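Local coordinates for protein putative metalloprotease II (Bacteroides fragilis, PDB 4ON1) that probably acts as a secreted zinc-dependent endopeptidase of the fragilysin kind, seen here in what looks like a latent precursor form, at residues K175-E180 against A342-N347; K296-A301 against T354-Q359; I304-L309 against F316-I321; L231-D236 against D368-M373. All coordinates share one frame; numbering follows the deposited sequence.

Contact 1 (K175-E180 against A342-N347). With ZN (zinc ion), chain C.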
loop_
_atom_site.group_PDB
_atom_site.type_symbol
_atom_site.label_atom_id
_atom_site.label_comp_id
_atom_site.label_asym_id
_atom_site.label_seq_id
_atom_site.Cartn_x
_atom_site.Cartn_y
_atom_site.Cartn_z
ATOM N N LYS A 175 -0.563 19.036 -0.660
ATOM C CA LYS A 175 -1.773 19.839 -0.482
ATOM C C LYS A 175 -3.019 18.977 -0.655
ATOM O O LYS A 175 -3.764 19.125 -1.628
ATOM C CB LYS A 175 -1.778 20.991 -1.487
ATOM C CG LYS A 175 -2.581 22.207 -1.076
ATOM C CD LYS A 175 -2.144 23.434 -1.877
ATOM C CE LYS A 175 -0.686 23.802 -1.600
ATOM N NZ LYS A 175 0.278 23.152 -2.537
ATOM N N ASP A 176 -3.241 18.082 0.304
ATOM C CA ASP A 176 -4.043 16.891 0.063
ATOM C C ASP A 176 -5.226 16.717 1.025
ATOM O O ASP A 176 -5.637 15.587 1.306
ATOM C CB ASP A 176 -3.134 15.655 0.119
ATOM C CG ASP A 176 -2.373 15.536 1.436
ATOM O OD1 ASP A 176 -2.286 16.528 2.183
ATOM O OD2 ASP A 176 -1.842 14.448 1.709
ATOM N N TYR A 177 -5.781 17.836 1.488
ATOM C CA TYR A 177 -7.011 17.854 2.284
ATOM C C TYR A 177 -7.619 19.262 2.234
ATOM O O TYR A 177 -6.899 20.227 1.999
ATOM C CB TYR A 177 -6.736 17.446 3.737
ATOM C CG TYR A 177 -5.686 18.289 4.428
ATOM C CD1 TYR A 177 -6.022 19.490 5.039
ATOM C CD2 TYR A 177 -4.359 17.884 4.469
ATOM C CE1 TYR A 177 -5.061 20.275 5.672
ATOM C CE2 TYR A 177 -3.392 18.661 5.099
ATOM C CZ TYR A 177 -3.749 19.848 5.698
ATOM O OH TYR A 177 -2.791 20.614 6.322
ATOM N N PRO A 178 -8.941 19.389 2.467
ATOM C CA PRO A 178 -9.553 20.721 2.383
ATOM C C PRO A 178 -9.231 21.559 3.606
ATOM O O PRO A 178 -8.930 20.990 4.651
ATOM C CB PRO A 178 -11.052 20.423 2.325
ATOM C CG PRO A 178 -11.196 19.118 3.045
ATOM C CD PRO A 178 -9.932 18.340 2.771
ATOM N N THR A 179 -9.288 22.882 3.489
ATOM C CA THR A 179 -9.033 23.729 4.647
ATOM C C THR A 179 -10.291 23.905 5.492
ATOM O O THR A 179 -11.281 24.467 5.024
ATOM C CB THR A 179 -8.508 25.123 4.233
ATOM O OG1 THR A 179 -9.557 25.868 3.600
ATOM C CG2 THR A 179 -7.332 24.992 3.274
ATOM N N GLU A 180 -10.230 23.415 6.730
ATOM C CA GLU A 180 -11.243 23.651 7.763
ATOM C C GLU A 180 -12.691 23.635 7.274
ATOM O O GLU A 180 -13.605 24.035 7.999
ATOM C CB GLU A 180 -10.942 24.979 8.459
ATOM C CG GLU A 180 -9.503 25.055 8.946
ATOM C CD GLU A 180 -9.271 26.152 9.965
ATOM O OE1 GLU A 180 -9.947 27.201 9.886
ATOM O OE2 GLU A 180 -8.408 25.961 10.847
ATOM N N ALA A 342 -4.244 12.547 11.597
ATOM C CA ALA A 342 -2.853 12.990 11.537
ATOM C C ALA A 342 -2.702 14.248 10.684
ATOM O O ALA A 342 -3.357 14.407 9.648
ATOM C CB ALA A 342 -1.957 11.875 10.995
ATOM N N GLU A 343 -1.801 15.125 11.106
ATOM C CA GLU A 343 -1.518 16.356 10.383
ATOM C C GLU A 343 -0.098 16.330 9.837
ATOM O O GLU A 343 0.697 15.472 10.218
ATOM C CB GLU A 343 -1.717 17.565 11.302
ATOM C CG GLU A 343 -3.099 18.180 11.164
ATOM C CD GLU A 343 -3.586 18.812 12.443
ATOM O OE1 GLU A 343 -2.759 19.037 13.354
ATOM O OE2 GLU A 343 -4.802 19.074 12.537
ATOM N N HIS A 344 0.213 17.247 8.923
ATOM C CA HIS A 344 1.565 17.324 8.382
ATOM C C HIS A 344 2.555 17.691 9.485
ATOM O O HIS A 344 2.220 18.444 10.395
ATOM C CB HIS A 344 1.634 18.341 7.236
ATOM C CG HIS A 344 0.986 17.861 5.972
ATOM N ND1 HIS A 344 0.460 18.719 5.033
ATOM C CD2 HIS A 344 0.753 16.607 5.518
ATOM C CE1 HIS A 344 -0.054 18.012 4.036
ATOM N NE2 HIS A 344 0.114 16.728 4.307
ATOM N N VAL A 345 3.776 17.168 9.397
ATOM C CA VAL A 345 4.824 17.475 10.374
ATOM C C VAL A 345 6.143 17.797 9.666
ATOM O O VAL A 345 6.271 17.561 8.465
ATOM C CB VAL A 345 5.041 16.302 11.356
ATOM C CG1 VAL A 345 3.778 16.011 12.145
ATOM C CG2 VAL A 345 5.494 15.059 10.598
ATOM N N ASP A 346 7.127 18.310 10.407
ATOM C CA ASP A 346 8.382 18.751 9.796
ATOM C C ASP A 346 9.485 17.703 9.891
ATOM O O ASP A 346 10.655 18.002 9.653
ATOM C CB ASP A 346 8.886 20.051 10.449
ATOM C CG ASP A 346 7.894 21.196 10.345
ATOM O OD1 ASP A 346 8.080 22.200 11.069
ATOM O OD2 ASP A 346 6.926 21.095 9.560
ATOM N N ASN A 347 9.117 16.476 10.231
ATOM C CA ASN A 347 10.083 15.387 10.291
ATOM C C ASN A 347 10.089 14.621 8.966
ATOM O O ASN A 347 9.098 13.979 8.612
ATOM C CB ASN A 347 9.739 14.465 11.462
ATOM C CG ASN A 347 10.753 13.360 11.665
ATOM O OD1 ASN A 347 11.621 13.120 10.825
ATOM N ND2 ASN A 347 10.640 12.668 12.794
HETATM ZN ZN ZN C . -0.903 15.233 3.493
HETATM O O HOH W 1 -1.581 19.392 8.274
HETATM O O HOH W 2 0.369 21.484 5.635
#

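Contact 2 (K296-A301 against T354-Q359)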
loop_
_atom_site.group_PDB
_atom_site.type_symbol
_atom_site.label_atom_id
_atom_site.label_comp_id
_atom_site.label_asym_id
_atom_site.label_seq_id
_atom_site.Cartn_x
_atom_site.Cartn_y
_atom_site.Cartn_z
ATOM N N LYS A 296 0.536 17.040 -10.094
ATOM C CA LYS A 296 0.886 17.723 -8.851
ATOM C C LYS A 296 0.229 17.095 -7.607
ATOM O O LYS A 296 0.704 17.275 -6.481
ATOM C CB LYS A 296 0.506 19.201 -8.962
ATOM C CG LYS A 296 1.274 19.952 -10.055
ATOM C CD LYS A 296 0.796 21.394 -10.187
ATOM C CE LYS A 296 1.790 22.240 -10.974
ATOM N NZ LYS A 296 1.501 23.702 -10.871
ATOM N N THR A 297 -0.847 16.339 -7.802
ATOM C CA THR A 297 -1.545 15.741 -6.661
ATOM C C THR A 297 -1.494 14.215 -6.662
ATOM O O THR A 297 -1.888 13.578 -7.638
ATOM C CB THR A 297 -3.022 16.195 -6.621
ATOM O OG1 THR A 297 -3.077 17.610 -6.402
ATOM C CG2 THR A 297 -3.772 15.496 -5.488
ATOM N N PHE A 298 -1.032 13.633 -5.558
ATOM C CA PHE A 298 -0.871 12.183 -5.482
ATOM C C PHE A 298 -2.023 11.523 -4.741
ATOM O O PHE A 298 -2.294 10.334 -4.916
ATOM C CB PHE A 298 0.443 11.824 -4.784
ATOM C CG PHE A 298 1.622 12.611 -5.275
ATOM C CD1 PHE A 298 1.786 12.867 -6.627
ATOM C CD2 PHE A 298 2.565 13.093 -4.383
ATOM C CE1 PHE A 298 2.873 13.599 -7.083
ATOM C CE2 PHE A 298 3.654 13.822 -4.829
ATOM C CZ PHE A 298 3.805 14.074 -6.184
ATOM N N GLY A 299 -2.692 12.302 -3.901
ATOM C CA GLY A 299 -3.789 11.803 -3.097
ATOM C C GLY A 299 -4.534 12.978 -2.505
ATOM O O GLY A 299 -4.015 14.093 -2.475
ATOM N N TYR A 300 -5.758 12.741 -2.050
ATOM C CA TYR A 300 -6.569 13.806 -1.475
ATOM C C TYR A 300 -7.631 13.215 -0.570
ATOM O O TYR A 300 -8.367 12.319 -0.977
ATOM C CB TYR A 300 -7.211 14.654 -2.578
ATOM C CG TYR A 300 -7.970 15.866 -2.066
ATOM C CD1 TYR A 300 -7.307 17.023 -1.686
ATOM C CD2 TYR A 300 -9.354 15.845 -1.978
ATOM C CE1 TYR A 300 -8.006 18.125 -1.224
ATOM C CE2 TYR A 300 -10.061 16.929 -1.519
ATOM C CZ TYR A 300 -9.385 18.068 -1.145
ATOM O OH TYR A 300 -10.107 19.149 -0.698
ATOM N N ALA A 301 -7.696 13.719 0.659
ATOM C CA ALA A 301 -8.625 13.204 1.663
ATOM C C ALA A 301 -9.780 14.169 1.891
ATOM O O ALA A 301 -9.598 15.388 1.834
ATOM C CB ALA A 301 -7.887 12.941 2.975
ATOM N N THR A 354 5.379 17.101 5.547
ATOM C CA THR A 354 4.654 18.148 4.835
ATOM C C THR A 354 5.045 18.275 3.366
ATOM O O THR A 354 4.272 18.775 2.545
ATOM C CB THR A 354 4.879 19.504 5.525
ATOM O OG1 THR A 354 4.756 19.342 6.943
ATOM C CG2 THR A 354 3.878 20.545 5.041
ATOM N N TRP A 355 6.247 17.819 3.039
ATOM C CA TRP A 355 6.775 17.960 1.689
ATOM C C TRP A 355 7.138 16.596 1.120
ATOM O O TRP A 355 7.377 15.649 1.864
ATOM C CB TRP A 355 7.993 18.895 1.679
ATOM C CG TRP A 355 7.697 20.301 2.145
ATOM C CD1 TRP A 355 7.236 21.334 1.382
ATOM C CD2 TRP A 355 7.856 20.826 3.474
ATOM N NE1 TRP A 355 7.091 22.465 2.150
ATOM C CE2 TRP A 355 7.463 22.181 3.437
ATOM C CE3 TRP A 355 8.283 20.280 4.691
ATOM C CZ2 TRP A 355 7.490 23.000 4.571
ATOM C CZ3 TRP A 355 8.308 21.096 5.816
ATOM C CH2 TRP A 355 7.914 22.440 5.745
ATOM N N TYR A 356 7.159 16.494 -0.201
ATOM C CA TYR A 356 7.490 15.242 -0.873
ATOM C C TYR A 356 8.996 14.968 -0.805
ATOM O O TYR A 356 9.797 15.727 -1.349
ATOM C CB TYR A 356 7.016 15.287 -2.328
ATOM C CG TYR A 356 7.299 14.042 -3.143
ATOM C CD1 TYR A 356 7.177 12.772 -2.585
ATOM C CD2 TYR A 356 7.658 14.135 -4.487
ATOM C CE1 TYR A 356 7.421 11.628 -3.338
ATOM C CE2 TYR A 356 7.903 13.001 -5.247
ATOM C CZ TYR A 356 7.784 11.750 -4.666
ATOM O OH TYR A 356 8.027 10.616 -5.413
ATOM N N SER A 357 9.379 13.900 -0.114
ATOM C CA SER A 357 10.789 13.571 0.075
ATOM C C SER A 357 10.971 12.057 0.027
ATOM O O SER A 357 10.056 11.314 0.373
ATOM C CB SER A 357 11.307 14.146 1.401
ATOM O OG SER A 357 12.341 13.344 1.944
ATOM N N PRO A 358 12.148 11.596 -0.427
ATOM C CA PRO A 358 12.457 10.162 -0.514
ATOM C C PRO A 358 12.875 9.542 0.813
ATOM O O PRO A 358 13.110 8.330 0.886
ATOM C CB PRO A 358 13.635 10.113 -1.502
ATOM C CG PRO A 358 13.740 11.501 -2.091
ATOM C CD PRO A 358 13.210 12.413 -1.034
ATOM N N GLN A 359 12.942 10.362 1.853
ATOM C CA GLN A 359 13.356 9.897 3.168
ATOM C C GLN A 359 12.154 9.404 3.978
ATOM O O GLN A 359 12.313 8.800 5.041
ATOM C CB GLN A 359 14.074 11.016 3.916
ATOM C CG GLN A 359 15.262 11.600 3.161
ATOM C CD GLN A 359 16.361 10.586 2.913
ATOM O OE1 GLN A 359 16.547 9.649 3.692
ATOM N NE2 GLN A 359 17.096 10.768 1.819
#

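Contact 3 (I304-L309 against F316-I321)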
loop_
_atom_site.group_PDB
_atom_site.type_symbol
_atom_site.label_atom_id
_atom_site.label_comp_id
_atom_site.label_asym_id
_atom_site.label_seq_id
_atom_site.Cartn_x
_atom_site.Cartn_y
_atom_site.Cartn_z
ATOM N N ILE A 304 -9.695 15.922 7.688
ATOM C CA ILE A 304 -8.755 15.438 8.688
ATOM C C ILE A 304 -9.493 15.009 9.946
ATOM O O ILE A 304 -10.252 15.786 10.517
ATOM C CB ILE A 304 -7.707 16.520 9.019
ATOM C CG1 ILE A 304 -6.801 16.738 7.801
ATOM C CG2 ILE A 304 -6.857 16.116 10.217
ATOM C CD1 ILE A 304 -5.618 17.665 8.073
ATOM N N GLY A 305 -9.297 13.763 10.367
ATOM C CA GLY A 305 -9.897 13.303 11.608
ATOM C C GLY A 305 -11.391 13.091 11.479
ATOM O O GLY A 305 -12.176 13.634 12.250
ATOM N N VAL A 306 -11.782 12.288 10.499
ATOM C CA VAL A 306 -13.190 12.060 10.222
ATOM C C VAL A 306 -13.579 10.594 10.413
ATOM O O VAL A 306 -14.743 10.226 10.212
ATOM C CB VAL A 306 -13.549 12.504 8.799
ATOM C CG1 VAL A 306 -13.450 14.019 8.683
ATOM C CG2 VAL A 306 -12.627 11.843 7.802
ATOM N N ILE A 307 -12.615 9.753 10.782
ATOM C CA ILE A 307 -12.920 8.343 11.057
ATOM C C ILE A 307 -13.173 8.123 12.548
ATOM O O ILE A 307 -12.279 8.312 13.372
ATOM C CB ILE A 307 -11.792 7.402 10.604
ATOM C CG1 ILE A 307 -11.700 7.369 9.076
ATOM C CG2 ILE A 307 -12.034 5.988 11.140
ATOM C CD1 ILE A 307 -10.571 6.498 8.546
ATOM N N HIS A 308 -14.398 7.745 12.898
ATOM C CA HIS A 308 -14.740 7.500 14.299
ATOM C C HIS A 308 -15.312 6.086 14.453
ATOM O O HIS A 308 -16.267 5.722 13.767
ATOM C CB HIS A 308 -15.735 8.556 14.801
ATOM C CG HIS A 308 -15.408 9.953 14.364
ATOM N ND1 HIS A 308 -14.219 10.578 14.682
ATOM C CD2 HIS A 308 -16.114 10.846 13.628
ATOM C CE1 HIS A 308 -14.208 11.794 14.166
ATOM N NE2 HIS A 308 -15.344 11.981 13.518
ATOM N N LEU A 309 -14.722 5.294 15.346
ATOM C CA LEU A 309 -15.104 3.889 15.505
ATOM C C LEU A 309 -16.460 3.698 16.178
ATOM O O LEU A 309 -17.189 2.765 15.852
ATOM C CB LEU A 309 -14.044 3.142 16.315
ATOM C CG LEU A 309 -12.609 3.142 15.792
ATOM C CD1 LEU A 309 -11.699 2.376 16.738
ATOM C CD2 LEU A 309 -12.558 2.532 14.413
ATOM N N PHE A 316 -21.200 8.047 2.887
ATOM C CA PHE A 316 -19.946 8.045 2.136
ATOM C C PHE A 316 -19.166 9.358 2.290
ATOM O O PHE A 316 -18.439 9.768 1.388
ATOM C CB PHE A 316 -20.221 7.764 0.653
ATOM C CG PHE A 316 -20.979 6.483 0.417
ATOM C CD1 PHE A 316 -20.318 5.265 0.410
ATOM C CD2 PHE A 316 -22.355 6.496 0.232
ATOM C CE1 PHE A 316 -21.011 4.077 0.207
ATOM C CE2 PHE A 316 -23.061 5.309 0.036
ATOM C CZ PHE A 316 -22.384 4.099 0.020
ATOM N N GLU A 317 -19.311 10.003 3.442
ATOM C CA GLU A 317 -18.634 11.278 3.690
ATOM C C GLU A 317 -17.156 11.098 3.978
ATOM O O GLU A 317 -16.380 12.043 3.846
ATOM C CB GLU A 317 -19.298 12.020 4.849
ATOM C CG GLU A 317 -20.626 12.658 4.476
ATOM C CD GLU A 317 -21.428 13.074 5.689
ATOM O OE1 GLU A 317 -20.851 13.144 6.796
ATOM O OE2 GLU A 317 -22.641 13.321 5.534
ATOM N N VAL A 318 -16.771 9.895 4.400
ATOM C CA VAL A 318 -15.363 9.603 4.650
ATOM C C VAL A 318 -14.755 8.941 3.426
ATOM O O VAL A 318 -15.005 7.775 3.150
ATOM C CB VAL A 318 -15.157 8.688 5.884
ATOM C CG1 VAL A 318 -13.674 8.376 6.072
ATOM C CG2 VAL A 318 -15.727 9.339 7.131
ATOM N N ALA A 319 -13.971 9.702 2.677
ATOM C CA ALA A 319 -13.438 9.203 1.426
ATOM C C ALA A 319 -12.138 9.882 1.070
ATOM O O ALA A 319 -11.802 10.945 1.600
ATOM C CB ALA A 319 -14.456 9.385 0.290
ATOM N N ALA A 320 -11.411 9.255 0.160
ATOM C CA ALA A 320 -10.191 9.831 -0.359
ATOM C C ALA A 320 -9.961 9.315 -1.764
ATOM O O ALA A 320 -10.637 8.402 -2.220
ATOM C CB ALA A 320 -9.005 9.492 0.534
ATOM N N ILE A 321 -9.008 9.921 -2.451
ATOM C CA ILE A 321 -8.511 9.377 -3.695
ATOM C C ILE A 321 -7.002 9.213 -3.528
ATOM O O ILE A 321 -6.366 9.982 -2.802
ATOM C CB ILE A 321 -8.854 10.284 -4.879
ATOM C CG1 ILE A 321 -8.131 11.621 -4.753
ATOM C CG2 ILE A 321 -10.360 10.564 -4.915
ATOM C CD1 ILE A 321 -8.560 12.635 -5.807
#

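Contact 4 (L231-D236 against D368-M373)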
loop_
_atom_site.group_PDB
_atom_site.type_symbol
_atom_site.label_atom_id
_atom_site.label_comp_id
_atom_site.label_asym_id
_atom_site.label_seq_id
_atom_site.Cartn_x
_atom_site.Cartn_y
_atom_site.Cartn_z
ATOM N N LEU A 231 -0.174 1.707 10.931
ATOM C CA LEU A 231 -1.212 1.545 11.949
ATOM C C LEU A 231 -0.920 0.420 12.931
ATOM O O LEU A 231 -1.780 0.061 13.745
ATOM C CB LEU A 231 -2.574 1.305 11.291
ATOM C CG LEU A 231 -3.044 2.422 10.356
ATOM C CD1 LEU A 231 -4.482 2.180 9.902
ATOM C CD2 LEU A 231 -2.924 3.765 11.064
ATOM N N LYS A 232 0.284 -0.143 12.854
ATOM C CA LYS A 232 0.679 -1.231 13.749
ATOM C C LYS A 232 0.483 -0.881 15.227
ATOM O O LYS A 232 0.067 -1.728 16.030
ATOM C CB LYS A 232 2.140 -1.614 13.516
ATOM C CG LYS A 232 2.593 -2.802 14.356
ATOM C CD LYS A 232 4.066 -3.142 14.141
ATOM C CE LYS A 232 4.330 -3.658 12.738
ATOM N NZ LYS A 232 5.761 -3.499 12.353
ATOM N N PHE A 233 0.781 0.361 15.595
ATOM C CA PHE A 233 0.654 0.754 16.999
ATOM C C PHE A 233 -0.780 0.658 17.518
ATOM O O PHE A 233 -0.997 0.462 18.710
ATOM C CB PHE A 233 1.205 2.168 17.210
ATOM C CG PHE A 233 0.352 3.269 16.629
ATOM C CD1 PHE A 233 -0.431 4.066 17.454
ATOM C CD2 PHE A 233 0.366 3.532 15.268
ATOM C CE1 PHE A 233 -1.194 5.098 16.931
ATOM C CE2 PHE A 233 -0.399 4.558 14.739
ATOM C CZ PHE A 233 -1.182 5.340 15.569
ATOM N N LEU A 234 -1.751 0.755 16.619
ATOM C CA LEU A 234 -3.151 0.583 17.001
ATOM C C LEU A 234 -3.590 -0.883 16.912
ATOM O O LEU A 234 -4.534 -1.299 17.588
ATOM C CB LEU A 234 -4.051 1.446 16.119
ATOM C CG LEU A 234 -3.905 2.968 16.201
ATOM C CD1 LEU A 234 -4.856 3.657 15.215
ATOM C CD2 LEU A 234 -4.187 3.441 17.604
ATOM N N ILE A 235 -2.892 -1.663 16.089
ATOM C CA ILE A 235 -3.251 -3.065 15.866
ATOM C C ILE A 235 -2.631 -3.998 16.909
ATOM O O ILE A 235 -3.320 -4.847 17.474
ATOM C CB ILE A 235 -2.813 -3.541 14.464
ATOM C CG1 ILE A 235 -3.502 -2.719 13.368
ATOM C CG2 ILE A 235 -3.105 -5.028 14.286
ATOM C CD1 ILE A 235 -2.978 -2.997 11.958
ATOM N N ASP A 236 -1.336 -3.832 17.170
ATOM C CA ASP A 236 -0.633 -4.673 18.145
ATOM C C ASP A 236 -1.153 -4.470 19.564
ATOM O O ASP A 236 -1.105 -5.373 20.397
ATOM C CB ASP A 236 0.874 -4.394 18.128
ATOM C CG ASP A 236 1.571 -5.019 16.942
ATOM O OD1 ASP A 236 0.913 -5.776 16.197
ATOM O OD2 ASP A 236 2.787 -4.770 16.773
ATOM N N ASP A 368 2.263 13.740 18.748
ATOM C CA ASP A 368 1.060 14.548 18.600
ATOM C C ASP A 368 0.073 13.973 17.603
ATOM O O ASP A 368 -1.136 14.061 17.813
ATOM C CB ASP A 368 1.413 15.978 18.192
ATOM C CG ASP A 368 0.938 16.988 19.208
ATOM O OD1 ASP A 368 -0.249 17.380 19.138
ATOM O OD2 ASP A 368 1.744 17.365 20.088
ATOM N N ASN A 369 0.577 13.394 16.516
ATOM C CA ASN A 369 -0.312 12.727 15.572
ATOM C C ASN A 369 -0.937 11.472 16.200
ATOM O O ASN A 369 -2.107 11.179 15.961
ATOM C CB ASN A 369 0.427 12.372 14.283
ATOM C CG ASN A 369 0.453 13.522 13.287
ATOM O OD1 ASN A 369 -0.332 14.467 13.386
ATOM N ND2 ASN A 369 1.364 13.445 12.318
ATOM N N TRP A 370 -0.176 10.750 17.023
ATOM C CA TRP A 370 -0.742 9.627 17.775
ATOM C C TRP A 370 -1.897 10.090 18.655
ATOM O O TRP A 370 -2.958 9.459 18.698
ATOM C CB TRP A 370 0.302 8.965 18.664
ATOM C CG TRP A 370 1.250 8.047 17.986
ATOM C CD1 TRP A 370 1.826 8.205 16.759
ATOM C CD2 TRP A 370 1.758 6.820 18.517
ATOM N NE1 TRP A 370 2.664 7.146 16.494
ATOM C CE2 TRP A 370 2.635 6.282 17.555
ATOM C CE3 TRP A 370 1.549 6.121 19.709
ATOM C CZ2 TRP A 370 3.304 5.076 17.752
ATOM C CZ3 TRP A 370 2.215 4.926 19.905
ATOM C CH2 TRP A 370 3.081 4.417 18.932
ATOM N N VAL A 371 -1.678 11.190 19.368
ATOM C CA VAL A 371 -2.719 11.745 20.222
ATOM C C VAL A 371 -3.941 12.076 19.373
ATOM O O VAL A 371 -5.055 11.650 19.688
ATOM C CB VAL A 371 -2.244 13.002 20.962
ATOM C CG1 VAL A 371 -3.422 13.749 21.589
ATOM C CG2 VAL A 371 -1.194 12.646 22.013
ATOM N N ARG A 372 -3.716 12.792 18.273
ATOM C CA ARG A 372 -4.803 13.182 17.372
ATOM C C ARG A 372 -5.576 11.980 16.857
ATOM O O ARG A 372 -6.803 12.017 16.774
ATOM C CB ARG A 372 -4.264 13.996 16.191
ATOM C CG ARG A 372 -3.804 15.400 16.586
ATOM C CD ARG A 372 -3.038 16.109 15.472
ATOM N NE ARG A 372 -2.503 17.389 15.933
ATOM C CZ ARG A 372 -1.242 17.785 15.770
ATOM N NH1 ARG A 372 -0.381 17.020 15.110
ATOM N NH2 ARG A 372 -0.852 18.965 16.237
ATOM N N MET A 373 -4.853 10.921 16.500
ATOM C CA MET A 373 -5.485 9.728 15.957
ATOM C C MET A 373 -6.236 8.936 17.031
ATOM O O MET A 373 -7.332 8.440 16.789
ATOM C CB MET A 373 -4.451 8.836 15.268
ATOM C CG MET A 373 -3.934 9.424 13.961
ATOM S SD MET A 373 -2.644 8.439 13.186
ATOM C CE MET A 373 -1.277 8.695 14.303
#

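Contact 1 (K175-E180 against A342-N347)
The loop bearing Asp176 and Tyr177 stays clear of the loop bearing His344, the nearest CA atoms, those of Tyr177 and Glu343, being 9.9 Å apart, so side chains, water and a zinc ion do the joining. His344 NE2 binds the zinc at 2.0 Å. Asp176 grips the same ion with both carboxylate oxygens, OD1 at 2.3 Å and OD2 at 2.2 Å, a bidentate hold that suits aspartate. Its CG sits between the backbone N and carbonyl carbon (chi1 56°), which brings it round toward the ion, and the doubly bound carboxylate lies nearly in the imidazole plane, 16° apart. Tyr177 points toward the histidine loop, and its CE2 reaches His344 CE1 at 3.6 Å, the rings meeting obliquely. Tyr177 OH lies 2.6 Å from a water that accepts a hydrogen bond from His344 N. A second water accepts from His344 ND1 at 2.8 Å and makes a weak hydrogen bond with Tyr177 OH; the ND1 bond, with NE2 on the zinc, probably limits rotation of the imidazole. His334 and His338 complete the metal site. An aspartate chelates the ion beside three histidines, consistent with the aspartate-switch latency of profragilysin.

Contact 2 (K296-A301 against T354-Q359)
Phe298 and Tyr356 meet edge to face, and they alone join these two segments. The close part is small: Phe298 CE2 stands over one face of the tyrosine ring, near its rim, 4.0 Å from Tyr356 CG and equally far from Tyr356 CD2. The ring planes are 63° apart, so the rim of the phenylalanine, with its slightly positive hydrogens, meets the pi cloud of the tyrosine. Tyr356 swings its ring away from its own N (chi1 -180°), out toward Phe298. A tyrosine suits the place because its far end can also bond: Tyr356 OH is held by Asn167 ND2. Even at this pair the backbones stay apart, the CA atoms of Phe298 and Tyr356 lying 10.0 Å from each other, and Lys296 and Gln359 are exposed at the two ends. The 354-359 loop is braced by an ST turn, in which Gln359 N donates to Ser357 OG at 3.0 Å. His328 meets both aromatic rings. Phe298 touches Thr331 of helix 331-340, whereas Tyr356 leans on Ile164 of helix 160-165, so the pair lies between the start of strand 299-301, with the zinc about 9 Å from the nearest Phe298 side-chain atom, and helix 160-165.

Contact 3 (I304-L309 against F316-I321)
Val318 fits against Val306 and Ile307, and this contact rests on apolar surfaces. Its CG1 lies 3.7 Å from Ile307 CG1, where the two side chains run nearly perpendicular. The same Val318 CG1 is 4.0 Å from Val306 CG2, but there the valines lie alongside, pointing opposite ways. The anti placement of CG1 relative to the backbone N of Val318 (chi1 178°) leaves CG2 beside that N, so both branches face the 304-309 loop. Beta-branched residues suit the place: they put apolar carbon close to the backbone and lose little rotational freedom on packing.

The second kind of contact involves the backbone. Val306 O touches Val318 CG2 at 3.4 Å, and although the CA atoms of Val306 and Val318 come within 6.5 Å, no hydrogen bond crosses between the segments.

Polar bonds lead elsewhere. Val306 and Ile307 bond through their backbones to Leu339 of helix 331-340, and Ser302 OG ties Glu317 O and Ala319 N. The segments thus belong to a long connection between antiparallel strands 299-301 and 319-323, whose two ends meet through these apolar side chains. The antiparallel edge strand 299-301, then strand 319-323, then helix 331-340 with the two zinc-binding histidines of its HExxH motif, follow one another as in metzincin peptidases.

Contact 4 (L231-D236 against D368-M373)
Phe233 lies flat on the indole of Trp370, and its course can be followed from the backbone outward. CB begins the contact, pressing on the indole at 3.4 Å from Trp370 CH2. Next, Phe233 CG settles 3.6 Å from Trp370 CZ2. One side of the ring then runs further over the indole, with Phe233 CD1 3.6 Å from Trp370 CE3 and Phe233 CE1 3.8 Å from Trp370 CD2. At the tip the partner changes: Phe233 CZ meets the methyl of Met373, 3.6 Å from CE, while SD is more distant.

A face-to-face stack results, the centroids of the Phe233 ring and the six-membered ring of Trp370 being 4.1 Å apart and the planes tilted by 19°. The other face of Phe233 carries CG of Leu234, the next residue of the same turn, so the ring is sandwiched. A chi1 of 72° tucks the ring over its own backbone and sends it toward the tryptophan. Met373 suits the tip because its flexible chain bends at chi3 (-70°). Trp370 spans the gap by its size and anchors its polar end outside, NE1 donating to His364 O. On the same helix, Arg372 NH1 donates to Asn369 OD1 at 3.1 Å, while Arg372 and Asp368 attract by charge alone.

The short helix 232-235, which follows helix 217-230 and leads into strand 240-248, is thereby fastened to the C-terminal helix 367-378. Leu231 and Met373 both rest on Leu340 of helix 331-340, which carries two of the zinc-binding histidines.

Along the chain, contact 1 opens first with 175-180, then come 231-236 of contact 4, 296-301 of contact 2 and both segments of contact 3 (304-309 and 316-321); 342-347, 354-359 and 368-373 follow in turn. Contacts 1 and 2, with centres 10 Å apart, join directly through Asp176 O to Ala301 N and through Val345 O to Thr354 OG1. Contacts 2 and 3 share the antiparallel pair 299-301 and 319-323. Contact 4, its centre 16 Å from that of contact 1, is tied to it by Glu343, which bonds Asn369 and pairs with Arg372. Residues of contacts 2, 3 and 4 touch helix 331-340, while among the four only contact 1 supplies zinc ligands.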